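Local coordinates for protein inositol 2-dehydrogenase/D-chiro-inositol 3-dehydrogenase (Lactobacillus casei, PDB 4MIO) that oxidises myo-inositol and D-chiro-inositol to 2-keto-myo-inositol and 1-keto-D-chiro-inositol, using NAD as the hydride acceptor, at residues I93-P98 with I121-M126; A153-P158 with L174-D179; D187-I192 with A214-K219. All blocks are in the same frame, centred on the assembly; numbering follows the deposited sequence.

Contact 1: residues I93-P98 with I121-M126; sequences IFTEKP and IQVGFM. With NAI (1,4-dihydronicotinamide adenine dinucleotide), chain E.
I93 offers its carbonyl oxygen to the amide of Q122, with 2.8 Å from I93 O to Q122 N, in the first of three backbone bonds that pair strands 93-95 and 121-123 in parallel. T95 N then donates to Q122 O, and G124 N to T95 O. The axes of the two short strands diverge by only 19°.

Packing is tight where F94 meets G124. Setting CG anti to the backbone N (chi1 -175°) brings the F94 ring toward the neighbouring segment, where F94 CZ lies 3.7 Å from G124 CA. Q122 NE2 meets the edge of the same ring, 3.8 Å from F94 CE2. G124 has no room for a beta carbon, which would run into E96 OE1. F71, F289 and H17 close in on the F94 ring. On the other face of the sheet from F94 and Q122, I93 and I121 lie side by side, as do T95 and V123, whose CG2 atoms are 4.0 Å apart.

Beyond the paired strands the contact is looser, with K97 CB against F125 CE1 (3.8 Å). Here the polar groups turn to the cofactor instead. E96 OE1 accepts the carboxamide N7N of NAI at 3.0 Å and also takes K97 N, while H17 holds OE2. K97 O receives the ribose hydroxyl O3D of NAI at 3.0 Å, and G124 O meets N7N only weakly. P98, after its cis peptide bond, is partly exposed and marks the solvent side of an otherwise buried contact.

Strand 92-95, helix 103-113 and strand 121-123 form a beta-alpha-beta unit of the NAD-binding Rossmann fold, whose strand ends grip the nicotinamide half of the dinucleotide.

Contact 2: residues A153-P158 with L174-D179; sequences ASHINP and LIHEID. With NAI (1,4-dihydronicotinamide adenine dinucleotide), chain E.
The H155 imidazole and the E177 carboxylate meet with their planes 60° apart, and the contact is made at the edge of the ring. H155 ND1 donates to the syn lone pair of E177 OE1 at 2.9 Å, with an N-H...O angle of 151°. H176 CD2 reaches another part of that edge, 4.2 Å from H155 CE1. The H176 ring in turn carries I175 CG2 over one face, near the rim, and presents its own edge to the NAI carboxamide, with H176 CE1 3.5 Å from NAI O7N. This is a His-carboxylate hydrogen bond set beside the nicotinamide end of the cofactor.

A bend at chi2 (75°) folds the E177 chain so that both oxygens come near the histidine, yet OE2 does not share the ND1 proton, its angle being poor. OE2 is instead in a salt bridge with R127. Water 1 sits 2.7 Å from E177 OE2 and 3.1 Å from S154 O, among more acceptors than it has protons for. A leucine in place of H155 offers no N-H to E177 OE1, so the carboxylate would probably be left with less to fix its rotation.

Strand 148-156 lies between strands 223-229 and 237-244 of the mixed sheet, and A153 O accepts a bond from R152 of the second subunit. Helix 168-185 covers this sheet, running roughly antiparallel to the strand, with L174 on V226 and V228 and I175 turned to helix 304-323.

Contact 3: residues D187-I192 with A214-K219; sequences DEYTSI and ATLTTK
T190 and T217 are joined twice, by backbone and by side chain. Among the main-chain bonds, T190 N donates to T217 O at 2.9 Å with an N-H...O angle of 173°, T217 N donates to S191 O, and K219 N to E188 O. The register slips by one residue between the Y189-T218 and S191-T217 pairs, which marks a beta bulge at T190.

The hydroxyl bonds cluster beside this bulge. T217 OG1 is gripped from two sides, lying 2.7 Å from T190 OG1 and 2.7 Å from S191 OG, and water extends the chain at each end: water 2 to T218 O, water 3 to T215 O. At the strand end T218 OG1 donates to D187 OD2 at 2.7 Å, approaching from 55° above the carboxylate plane. D187 OD1 accepts E188 N, and OD2 also takes K220 N.

Apolar contact occupies the other face. L216 CD2 stands over the centre of the Y189 ring, 3.7 Å from its centroid and 12° off the normal, a CH-pi contact. I192 lies alongside L216, with I192 CD1 3.8 Å from L216 CG. Y189 OH is bonded to I178 O of helix 168-185.

E188 OE2 and K219 NZ are 4.5 Å apart, opposite charges but beyond a salt bridge.

A bulged antiparallel pair with a polar face and a helix-covered apolar face fits the open-faced sheet of the C-terminal alpha/beta domain in the Gfo/Idh/MocA family.

Overall arrangement
Contacts 1 and 2 are buried and both reach NAI, whereas contact 3 is only partly buried and stands away from it. Contact 1 belongs to the parallel Rossmann sheet; contacts 2 and 3 both reach the mixed sheet of the other domain, contact 2 by one strand and contact 3 by two. F125 and M126 bridge the domains by packing on helix 168-185, with F125 CB 3.3 Å from D179 OD2. That helix also touches contact 3, L174 CD2 lying 3.7 Å from A214 CB. Both strand contacts pair through the backbone, parallel in contact 1 and antiparallel in contact 3, which adds hydroxyls and waters; contact 2 has one direct histidine-carboxylate bond and a water bridge.

Contact 1: residues I93-P98 with I121-M126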
loop_
_atom_site.group_PDB
_atom_site.type_symbol
_atom_site.label_atom_id
_atom_site.label_comp_id
_atom_site.label_asym_id
_atom_site.label_seq_id
_atom_site.Cartn_x
_atom_site.Cartn_y
_atom_site.Cartn_z
ATOM N N ILE A 93 18.177 -17.742 34.319
ATOM C CA ILE A 93 17.005 -17.021 34.744
ATOM C C ILE A 93 16.366 -16.227 33.577
ATOM O O ILE A 93 16.989 -15.386 33.010
ATOM C CB ILE A 93 17.380 -16.048 35.837
ATOM C CG1 ILE A 93 18.022 -16.781 37.011
ATOM C CG2 ILE A 93 16.172 -15.240 36.275
ATOM C CD1 ILE A 93 18.721 -15.913 37.939
ATOM N N PHE A 94 15.137 -16.569 33.267
ATOM C CA PHE A 94 14.300 -15.776 32.377
ATOM C C PHE A 94 13.225 -15.105 33.235
ATOM O O PHE A 94 12.389 -15.738 33.784
ATOM C CB PHE A 94 13.633 -16.634 31.303
ATOM C CG PHE A 94 12.844 -15.831 30.269
ATOM C CD1 PHE A 94 11.557 -15.430 30.522
ATOM C CD2 PHE A 94 13.408 -15.468 29.079
ATOM C CE1 PHE A 94 10.865 -14.703 29.621
ATOM C CE2 PHE A 94 12.690 -14.716 28.175
ATOM C CZ PHE A 94 11.436 -14.355 28.446
ATOM N N THR A 95 13.329 -13.800 33.352
ATOM C CA THR A 95 12.314 -13.043 34.042
ATOM C C THR A 95 11.505 -12.209 33.061
ATOM O O THR A 95 12.048 -11.569 32.219
ATOM C CB THR A 95 12.880 -12.137 35.147
ATOM O OG1 THR A 95 11.838 -11.496 35.849
ATOM C CG2 THR A 95 13.829 -11.134 34.603
ATOM N N GLU A 96 10.210 -12.262 33.216
ATOM C CA GLU A 96 9.375 -11.326 32.519
ATOM C C GLU A 96 9.717 -9.919 32.959
ATOM O O GLU A 96 10.258 -9.723 34.005
ATOM C CB GLU A 96 7.887 -11.643 32.720
ATOM C CG GLU A 96 7.278 -12.536 31.663
ATOM C CD GLU A 96 7.452 -11.996 30.255
ATOM O OE1 GLU A 96 7.706 -10.795 30.126
ATOM O OE2 GLU A 96 7.325 -12.762 29.328
ATOM N N LYS A 97 9.397 -8.941 32.112
ATOM C CA LYS A 97 9.451 -7.555 32.526
ATOM C C LYS A 97 8.452 -7.341 33.672
ATOM O O LYS A 97 7.482 -8.021 33.754
ATOM C CB LYS A 97 9.142 -6.617 31.363
ATOM C CG LYS A 97 7.960 -7.008 30.585
ATOM C CD LYS A 97 6.907 -5.966 30.448
ATOM C CE LYS A 97 6.317 -5.582 31.748
ATOM N NZ LYS A 97 4.889 -5.276 31.711
ATOM N N PRO A 98 8.765 -6.405 34.575
ATOM C CA PRO A 98 10.004 -5.676 34.691
ATOM C C PRO A 98 11.091 -6.502 35.433
ATOM O O PRO A 98 10.747 -7.449 36.047
ATOM C CB PRO A 98 9.600 -4.513 35.562
ATOM C CG PRO A 98 8.580 -5.016 36.352
ATOM C CD PRO A 98 7.827 -5.984 35.605
ATOM N N ILE A 121 20.881 -13.966 33.367
ATOM C CA ILE A 121 19.540 -13.382 33.300
ATOM C C ILE A 121 19.172 -12.846 31.903
ATOM O O ILE A 121 19.934 -12.142 31.300
ATOM C CB ILE A 121 19.386 -12.214 34.290
ATOM C CG1 ILE A 121 19.519 -12.697 35.734
ATOM C CG2 ILE A 121 18.026 -11.522 34.090
ATOM C CD1 ILE A 121 19.746 -11.597 36.706
ATOM N N GLN A 122 17.996 -13.246 31.450
ATOM C CA GLN A 122 17.346 -12.634 30.291
ATOM C C GLN A 122 16.023 -12.027 30.749
ATOM O O GLN A 122 15.327 -12.627 31.507
ATOM C CB GLN A 122 17.100 -13.671 29.195
ATOM C CG GLN A 122 16.439 -13.100 27.923
ATOM C CD GLN A 122 16.522 -14.024 26.733
ATOM O OE1 GLN A 122 17.393 -14.825 26.637
ATOM N NE2 GLN A 122 15.617 -13.864 25.830
ATOM N N VAL A 123 15.745 -10.822 30.291
ATOM C CA VAL A 123 14.492 -10.143 30.609
ATOM C C VAL A 123 13.542 -10.184 29.398
ATOM O O VAL A 123 13.974 -10.025 28.313
ATOM C CB VAL A 123 14.736 -8.706 31.048
ATOM C CG1 VAL A 123 13.455 -8.046 31.482
ATOM C CG2 VAL A 123 15.751 -8.673 32.174
ATOM N N GLY A 124 12.274 -10.420 29.650
ATOM C CA GLY A 124 11.307 -10.635 28.591
ATOM C C GLY A 124 10.822 -9.469 27.731
ATOM O O GLY A 124 9.652 -9.348 27.474
ATOM N N PHE A 125 11.744 -8.663 27.266
ATOM C CA PHE A 125 11.418 -7.615 26.302
ATOM C C PHE A 125 11.348 -8.208 24.880
ATOM O O PHE A 125 12.312 -8.195 24.172
ATOM C CB PHE A 125 12.408 -6.450 26.376
ATOM C CG PHE A 125 12.319 -5.629 27.649
ATOM C CD1 PHE A 125 11.179 -4.981 27.988
ATOM C CD2 PHE A 125 13.405 -5.513 28.471
ATOM C CE1 PHE A 125 11.107 -4.225 29.142
ATOM C CE2 PHE A 125 13.326 -4.765 29.632
ATOM C CZ PHE A 125 12.180 -4.141 29.959
ATOM N N MET A 126 10.190 -8.688 24.497
ATOM C CA MET A 126 10.050 -9.431 23.259
ATOM C C MET A 126 10.106 -8.629 21.972
ATOM O O MET A 126 10.272 -9.195 20.947
ATOM C CB MET A 126 8.796 -10.282 23.279
ATOM C CG MET A 126 7.535 -9.539 22.939
ATOM S SD MET A 126 7.088 -8.273 24.124
ATOM C CE MET A 126 5.661 -7.537 23.283
HETATM P PA NAI E . -1.221 -12.784 36.588
HETATM O O1A NAI E . -1.670 -12.040 37.728
HETATM O O2A NAI E . -2.128 -13.458 35.773
HETATM O O5B NAI E . -0.277 -13.921 37.090
HETATM C C5B NAI E . 0.673 -13.780 38.068
HETATM C C4B NAI E . 0.792 -15.065 38.896
HETATM O O4B NAI E . 1.830 -14.949 39.831
HETATM C C3B NAI E . -0.415 -15.308 39.783
HETATM O O3B NAI E . -0.864 -16.596 39.600
HETATM C C2B NAI E . 0.069 -15.059 41.186
HETATM O O2B NAI E . -0.654 -15.791 42.144
HETATM C C1B NAI E . 1.481 -15.510 41.093
HETATM N N9A NAI E . 2.352 -14.867 42.046
HETATM C C8A NAI E . 2.312 -13.640 42.473
HETATM N N7A NAI E . 3.329 -13.378 43.272
HETATM C C5A NAI E . 4.036 -14.482 43.379
HETATM C C6A NAI E . 5.233 -14.920 44.072
HETATM N N6A NAI E . 5.944 -14.150 44.868
HETATM N N1A NAI E . 5.639 -16.161 43.854
HETATM C C2A NAI E . 4.991 -16.974 43.097
HETATM N N3A NAI E . 3.893 -16.657 42.455
HETATM C C4A NAI E . 3.394 -15.436 42.556
HETATM O O3 NAI E . -0.281 -11.754 35.817
HETATM P PN NAI E . 0.438 -11.979 34.382
HETATM O O1N NAI E . -0.271 -11.232 33.357
HETATM O O2N NAI E . 0.555 -13.372 34.098
HETATM O O5D NAI E . 1.775 -11.266 34.460
HETATM C C5D NAI E . 2.878 -11.882 35.071
HETATM C C4D NAI E . 4.140 -11.144 34.708
HETATM O O4D NAI E . 4.284 -11.203 33.310
HETATM C C3D NAI E . 4.060 -9.682 35.034
HETATM O O3D NAI E . 5.347 -9.294 35.419
HETATM C C2D NAI E . 3.698 -9.054 33.706
HETATM O O2D NAI E . 4.232 -7.785 33.705
HETATM C C1D NAI E . 4.485 -9.922 32.765
HETATM N N1N NAI E . 3.952 -9.834 31.411
HETATM C C2N NAI E . 4.705 -9.504 30.382
HETATM C C3N NAI E . 4.217 -9.388 29.101
HETATM C C7N NAI E . 5.107 -8.988 27.944
HETATM O O7N NAI E . 4.596 -8.562 26.958
HETATM N N7N NAI E . 6.397 -9.117 28.082
HETATM C C4N NAI E . 2.797 -9.715 28.810
HETATM C C5N NAI E . 2.107 -10.093 30.012
HETATM C C6N NAI E . 2.724 -10.143 31.222
#

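Contact 2: residues A153-P158 with L174-D179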
loop_
_atom_site.group_PDB
_atom_site.type_symbol
_atom_site.label_atom_id
_atom_site.label_comp_id
_atom_site.label_asym_id
_atom_site.label_seq_id
_atom_site.Cartn_x
_atom_site.Cartn_y
_atom_site.Cartn_z
ATOM N N ALA A 153 6.850 6.965 16.729
ATOM C CA ALA A 153 6.272 5.671 17.017
ATOM C C ALA A 153 4.881 5.810 17.641
ATOM O O ALA A 153 4.574 6.822 18.195
ATOM C CB ALA A 153 7.144 4.899 17.934
ATOM N N SER A 154 4.100 4.771 17.494
ATOM C CA SER A 154 2.775 4.682 18.111
ATOM C C SER A 154 2.614 3.335 18.760
ATOM O O SER A 154 3.027 2.361 18.232
ATOM C CB SER A 154 1.673 4.847 17.073
ATOM O OG SER A 154 1.719 6.117 16.505
ATOM N N HIS A 155 2.022 3.345 19.941
ATOM C CA HIS A 155 1.634 2.168 20.648
ATOM C C HIS A 155 0.118 2.327 20.915
ATOM O O HIS A 155 -0.286 3.018 21.774
ATOM C CB HIS A 155 2.440 1.975 21.931
ATOM C CG HIS A 155 2.319 0.614 22.534
ATOM N ND1 HIS A 155 3.221 0.116 23.436
ATOM C CD2 HIS A 155 1.376 -0.332 22.398
ATOM C CE1 HIS A 155 2.855 -1.089 23.793
ATOM N NE2 HIS A 155 1.739 -1.386 23.182
ATOM N N ILE A 156 -0.643 1.676 20.054
ATOM C CA ILE A 156 -2.083 1.799 19.978
ATOM C C ILE A 156 -2.767 0.519 20.489
ATOM O O ILE A 156 -2.457 -0.551 20.073
ATOM C CB ILE A 156 -2.527 2.013 18.548
ATOM C CG1 ILE A 156 -1.784 3.192 17.910
ATOM C CG2 ILE A 156 -4.023 2.215 18.490
ATOM C CD1 ILE A 156 -1.929 4.471 18.567
ATOM N N ASN A 157 -3.693 0.690 21.419
ATOM C CA ASN A 157 -4.410 -0.409 22.030
ATOM C C ASN A 157 -5.898 -0.029 22.092
ATOM O O ASN A 157 -6.217 1.103 22.295
ATOM C CB ASN A 157 -3.820 -0.684 23.407
ATOM C CG ASN A 157 -4.556 -1.724 24.170
ATOM O OD1 ASN A 157 -4.320 -2.907 24.024
ATOM N ND2 ASN A 157 -5.429 -1.274 25.017
ATOM N N PRO A 158 -6.781 -0.998 21.886
ATOM C CA PRO A 158 -8.194 -0.669 21.719
ATOM C C PRO A 158 -8.925 -0.233 23.008
ATOM O O PRO A 158 -9.629 0.729 22.971
ATOM C CB PRO A 158 -8.775 -1.961 21.127
ATOM C CG PRO A 158 -7.832 -3.012 21.503
ATOM C CD PRO A 158 -6.505 -2.402 21.542
ATOM N N LEU A 174 4.316 1.700 27.489
ATOM C CA LEU A 174 5.466 2.415 26.950
ATOM C C LEU A 174 6.788 1.675 27.216
ATOM O O LEU A 174 7.738 1.877 26.549
ATOM C CB LEU A 174 5.551 3.859 27.516
ATOM C CG LEU A 174 6.621 4.766 26.943
ATOM C CD1 LEU A 174 6.396 5.060 25.483
ATOM C CD2 LEU A 174 6.705 6.019 27.724
ATOM N N ILE A 175 6.771 0.829 28.223
ATOM C CA ILE A 175 7.973 0.105 28.614
ATOM C C ILE A 175 8.588 -0.637 27.428
ATOM O O ILE A 175 9.773 -0.766 27.336
ATOM C CB ILE A 175 7.707 -0.854 29.795
ATOM C CG1 ILE A 175 9.027 -1.269 30.470
ATOM C CG2 ILE A 175 6.889 -2.033 29.359
ATOM C CD1 ILE A 175 9.692 -0.183 31.155
ATOM N N HIS A 176 7.749 -1.071 26.524
ATOM C CA HIS A 176 8.227 -1.767 25.358
ATOM C C HIS A 176 9.048 -0.868 24.411
ATOM O O HIS A 176 10.076 -1.237 23.940
ATOM C CB HIS A 176 7.057 -2.436 24.637
ATOM C CG HIS A 176 6.455 -3.554 25.412
ATOM N ND1 HIS A 176 7.066 -4.773 25.534
ATOM C CD2 HIS A 176 5.324 -3.632 26.134
ATOM C CE1 HIS A 176 6.328 -5.549 26.289
ATOM N NE2 HIS A 176 5.257 -4.887 26.649
ATOM N N GLU A 177 8.548 0.339 24.204
ATOM C CA GLU A 177 9.278 1.331 23.468
ATOM C C GLU A 177 10.525 1.785 24.230
ATOM O O GLU A 177 11.522 2.057 23.639
ATOM C CB GLU A 177 8.388 2.540 23.127
ATOM C CG GLU A 177 7.401 2.310 21.991
ATOM C CD GLU A 177 6.189 1.443 22.330
ATOM O OE1 GLU A 177 5.805 1.390 23.484
ATOM O OE2 GLU A 177 5.661 0.827 21.415
ATOM N N ILE A 178 10.408 1.867 25.529
ATOM C CA ILE A 178 11.538 2.240 26.366
ATOM C C ILE A 178 12.720 1.264 26.204
ATOM O O ILE A 178 13.837 1.691 26.059
ATOM C CB ILE A 178 11.125 2.367 27.843
ATOM C CG1 ILE A 178 10.366 3.687 28.082
ATOM C CG2 ILE A 178 12.353 2.262 28.743
ATOM C CD1 ILE A 178 9.719 3.800 29.410
ATOM N N ASP A 179 12.454 -0.026 26.191
ATOM C CA ASP A 179 13.509 -0.965 25.887
ATOM C C ASP A 179 13.971 -0.930 24.440
ATOM O O ASP A 179 15.125 -1.058 24.163
ATOM C CB ASP A 179 13.114 -2.394 26.234
ATOM C CG ASP A 179 14.157 -3.400 25.824
ATOM O OD1 ASP A 179 15.159 -3.499 26.508
ATOM O OD2 ASP A 179 13.943 -4.049 24.800
HETATM P PA NAI E . -1.221 -12.784 36.588
HETATM O O1A NAI E . -1.670 -12.040 37.728
HETATM O O2A NAI E . -2.128 -13.458 35.773
HETATM O O5B NAI E . -0.277 -13.921 37.090
HETATM C C5B NAI E . 0.673 -13.780 38.068
HETATM C C4B NAI E . 0.792 -15.065 38.896
HETATM O O4B NAI E . 1.830 -14.949 39.831
HETATM C C3B NAI E . -0.415 -15.308 39.783
HETATM O O3B NAI E . -0.864 -16.596 39.600
HETATM C C2B NAI E . 0.069 -15.059 41.186
HETATM O O2B NAI E . -0.654 -15.791 42.144
HETATM C C1B NAI E . 1.481 -15.510 41.093
HETATM N N9A NAI E . 2.352 -14.867 42.046
HETATM C C8A NAI E . 2.312 -13.640 42.473
HETATM N N7A NAI E . 3.329 -13.378 43.272
HETATM C C5A NAI E . 4.036 -14.482 43.379
HETATM C C6A NAI E . 5.233 -14.920 44.072
HETATM N N6A NAI E . 5.944 -14.150 44.868
HETATM N N1A NAI E . 5.639 -16.161 43.854
HETATM C C2A NAI E . 4.991 -16.974 43.097
HETATM N N3A NAI E . 3.893 -16.657 42.455
HETATM C C4A NAI E . 3.394 -15.436 42.556
HETATM O O3 NAI E . -0.281 -11.754 35.817
HETATM P PN NAI E . 0.438 -11.979 34.382
HETATM O O1N NAI E . -0.271 -11.232 33.357
HETATM O O2N NAI E . 0.555 -13.372 34.098
HETATM O O5D NAI E . 1.775 -11.266 34.460
HETATM C C5D NAI E . 2.878 -11.882 35.071
HETATM C C4D NAI E . 4.140 -11.144 34.708
HETATM O O4D NAI E . 4.284 -11.203 33.310
HETATM C C3D NAI E . 4.060 -9.682 35.034
HETATM O O3D NAI E . 5.347 -9.294 35.419
HETATM C C2D NAI E . 3.698 -9.054 33.706
HETATM O O2D NAI E . 4.232 -7.785 33.705
HETATM C C1D NAI E . 4.485 -9.922 32.765
HETATM N N1N NAI E . 3.952 -9.834 31.411
HETATM C C2N NAI E . 4.705 -9.504 30.382
HETATM C C3N NAI E . 4.217 -9.388 29.101
HETATM C C7N NAI E . 5.107 -8.988 27.944
HETATM O O7N NAI E . 4.596 -8.562 26.958
HETATM N N7N NAI E . 6.397 -9.117 28.082
HETATM C C4N NAI E . 2.797 -9.715 28.810
HETATM C C5N NAI E . 2.107 -10.093 30.012
HETATM C C6N NAI E . 2.724 -10.143 31.222
HETATM O O HOH W 1 5.965 1.751 18.900
#

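Contact 3: residues D187-I192 with A214-K219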
loop_
_atom_site.group_PDB
_atom_site.type_symbol
_atom_site.label_atom_id
_atom_site.label_comp_id
_atom_site.label_asym_id
_atom_site.label_seq_id
_atom_site.Cartn_x
_atom_site.Cartn_y
_atom_site.Cartn_z
ATOM N N ASP A 187 22.088 3.714 21.234
ATOM C CA ASP A 187 22.342 4.998 21.849
ATOM C C ASP A 187 21.837 4.984 23.288
ATOM O O ASP A 187 21.266 4.051 23.703
ATOM C CB ASP A 187 21.700 6.121 21.023
ATOM C CG ASP A 187 22.360 7.482 21.194
ATOM O OD1 ASP A 187 23.200 7.635 22.058
ATOM O OD2 ASP A 187 22.011 8.383 20.436
ATOM N N GLU A 188 22.124 6.014 24.045
ATOM C CA GLU A 188 21.680 6.108 25.423
ATOM C C GLU A 188 20.693 7.267 25.590
ATOM O O GLU A 188 20.843 8.266 24.970
ATOM C CB GLU A 188 22.880 6.340 26.327
ATOM C CG GLU A 188 24.030 5.389 26.111
ATOM C CD GLU A 188 25.328 5.883 26.779
ATOM O OE1 GLU A 188 26.318 5.123 26.781
ATOM O OE2 GLU A 188 25.348 7.015 27.296
ATOM N N TYR A 189 19.724 7.100 26.461
ATOM C CA TYR A 189 18.772 8.148 26.743
ATOM C C TYR A 189 19.372 9.242 27.618
ATOM O O TYR A 189 20.121 8.957 28.519
ATOM C CB TYR A 189 17.544 7.589 27.467
ATOM C CG TYR A 189 16.775 6.527 26.720
ATOM C CD1 TYR A 189 16.564 6.623 25.362
ATOM C CD2 TYR A 189 16.235 5.451 27.366
ATOM C CE1 TYR A 189 15.874 5.666 24.691
ATOM C CE2 TYR A 189 15.548 4.514 26.696
ATOM C CZ TYR A 189 15.359 4.623 25.337
ATOM O OH TYR A 189 14.674 3.681 24.654
ATOM N N THR A 190 18.972 10.471 27.350
ATOM C CA THR A 190 19.366 11.607 28.151
ATOM C C THR A 190 18.193 12.309 28.836
ATOM O O THR A 190 18.405 13.075 29.728
ATOM C CB THR A 190 20.172 12.613 27.346
ATOM O OG1 THR A 190 19.475 13.002 26.175
ATOM C CG2 THR A 190 21.524 12.021 26.947
ATOM N N SER A 191 16.984 12.037 28.404
ATOM C CA SER A 191 15.808 12.633 28.999
ATOM C C SER A 191 14.511 12.004 28.480
ATOM O O SER A 191 14.503 11.370 27.473
ATOM C CB SER A 191 15.758 14.145 28.768
ATOM O OG SER A 191 15.306 14.507 27.487
ATOM N N ILE A 192 13.450 12.193 29.246
ATOM C CA ILE A 192 12.121 11.768 28.905
ATOM C C ILE A 192 11.101 12.800 29.400
ATOM O O ILE A 192 11.283 13.362 30.430
ATOM C CB ILE A 192 11.793 10.368 29.439
ATOM C CG1 ILE A 192 10.506 9.846 28.830
ATOM C CG2 ILE A 192 11.707 10.351 30.966
ATOM C CD1 ILE A 192 10.332 8.358 28.898
ATOM N N ALA A 214 5.068 10.766 24.666
ATOM C CA ALA A 214 6.346 10.624 25.307
ATOM C C ALA A 214 7.439 11.098 24.360
ATOM O O ALA A 214 7.503 10.662 23.248
ATOM C CB ALA A 214 6.584 9.166 25.696
ATOM N N THR A 215 8.260 11.998 24.838
ATOM C CA THR A 215 9.392 12.471 24.094
ATOM C C THR A 215 10.694 12.082 24.800
ATOM O O THR A 215 10.907 12.449 25.932
ATOM C CB THR A 215 9.341 13.972 23.883
ATOM O OG1 THR A 215 8.160 14.294 23.171
ATOM C CG2 THR A 215 10.524 14.440 23.102
ATOM N N LEU A 216 11.521 11.320 24.123
ATOM C CA LEU A 216 12.823 10.941 24.642
ATOM C C LEU A 216 13.952 11.526 23.807
ATOM O O LEU A 216 13.804 11.675 22.637
ATOM C CB LEU A 216 13.014 9.430 24.683
ATOM C CG LEU A 216 12.126 8.586 25.570
ATOM C CD1 LEU A 216 10.760 8.372 24.957
ATOM C CD2 LEU A 216 12.750 7.249 25.873
ATOM N N THR A 217 15.040 11.869 24.451
ATOM C CA THR A 217 16.200 12.342 23.762
ATOM C C THR A 217 17.341 11.366 24.026
ATOM O O THR A 217 17.357 10.732 25.007
ATOM C CB THR A 217 16.601 13.750 24.173
ATOM O OG1 THR A 217 16.947 13.760 25.540
ATOM C CG2 THR A 217 15.437 14.701 23.966
ATOM N N THR A 218 18.249 11.280 23.063
ATOM C CA THR A 218 19.394 10.435 23.199
ATOM C C THR A 218 20.669 11.276 23.175
ATOM O O THR A 218 20.673 12.415 22.865
ATOM C CB THR A 218 19.486 9.370 22.075
ATOM O OG1 THR A 218 19.892 9.961 20.851
ATOM C CG2 THR A 218 18.213 8.650 21.906
ATOM N N LYS A 219 21.761 10.613 23.552
ATOM C CA LYS A 219 23.028 11.267 23.626
ATOM C C LYS A 219 23.506 11.819 22.312
ATOM O O LYS A 219 24.096 12.863 22.262
ATOM C CB LYS A 219 24.058 10.303 24.204
ATOM C CG LYS A 219 25.430 10.874 24.360
ATOM C CD LYS A 219 26.393 9.873 24.973
ATOM C CE LYS A 219 27.786 10.444 25.161
ATOM N NZ LYS A 219 28.751 9.434 25.720
HETATM O O HOH W 2 20.918 14.844 24.544
HETATM O O HOH W 3 12.672 14.543 26.586
#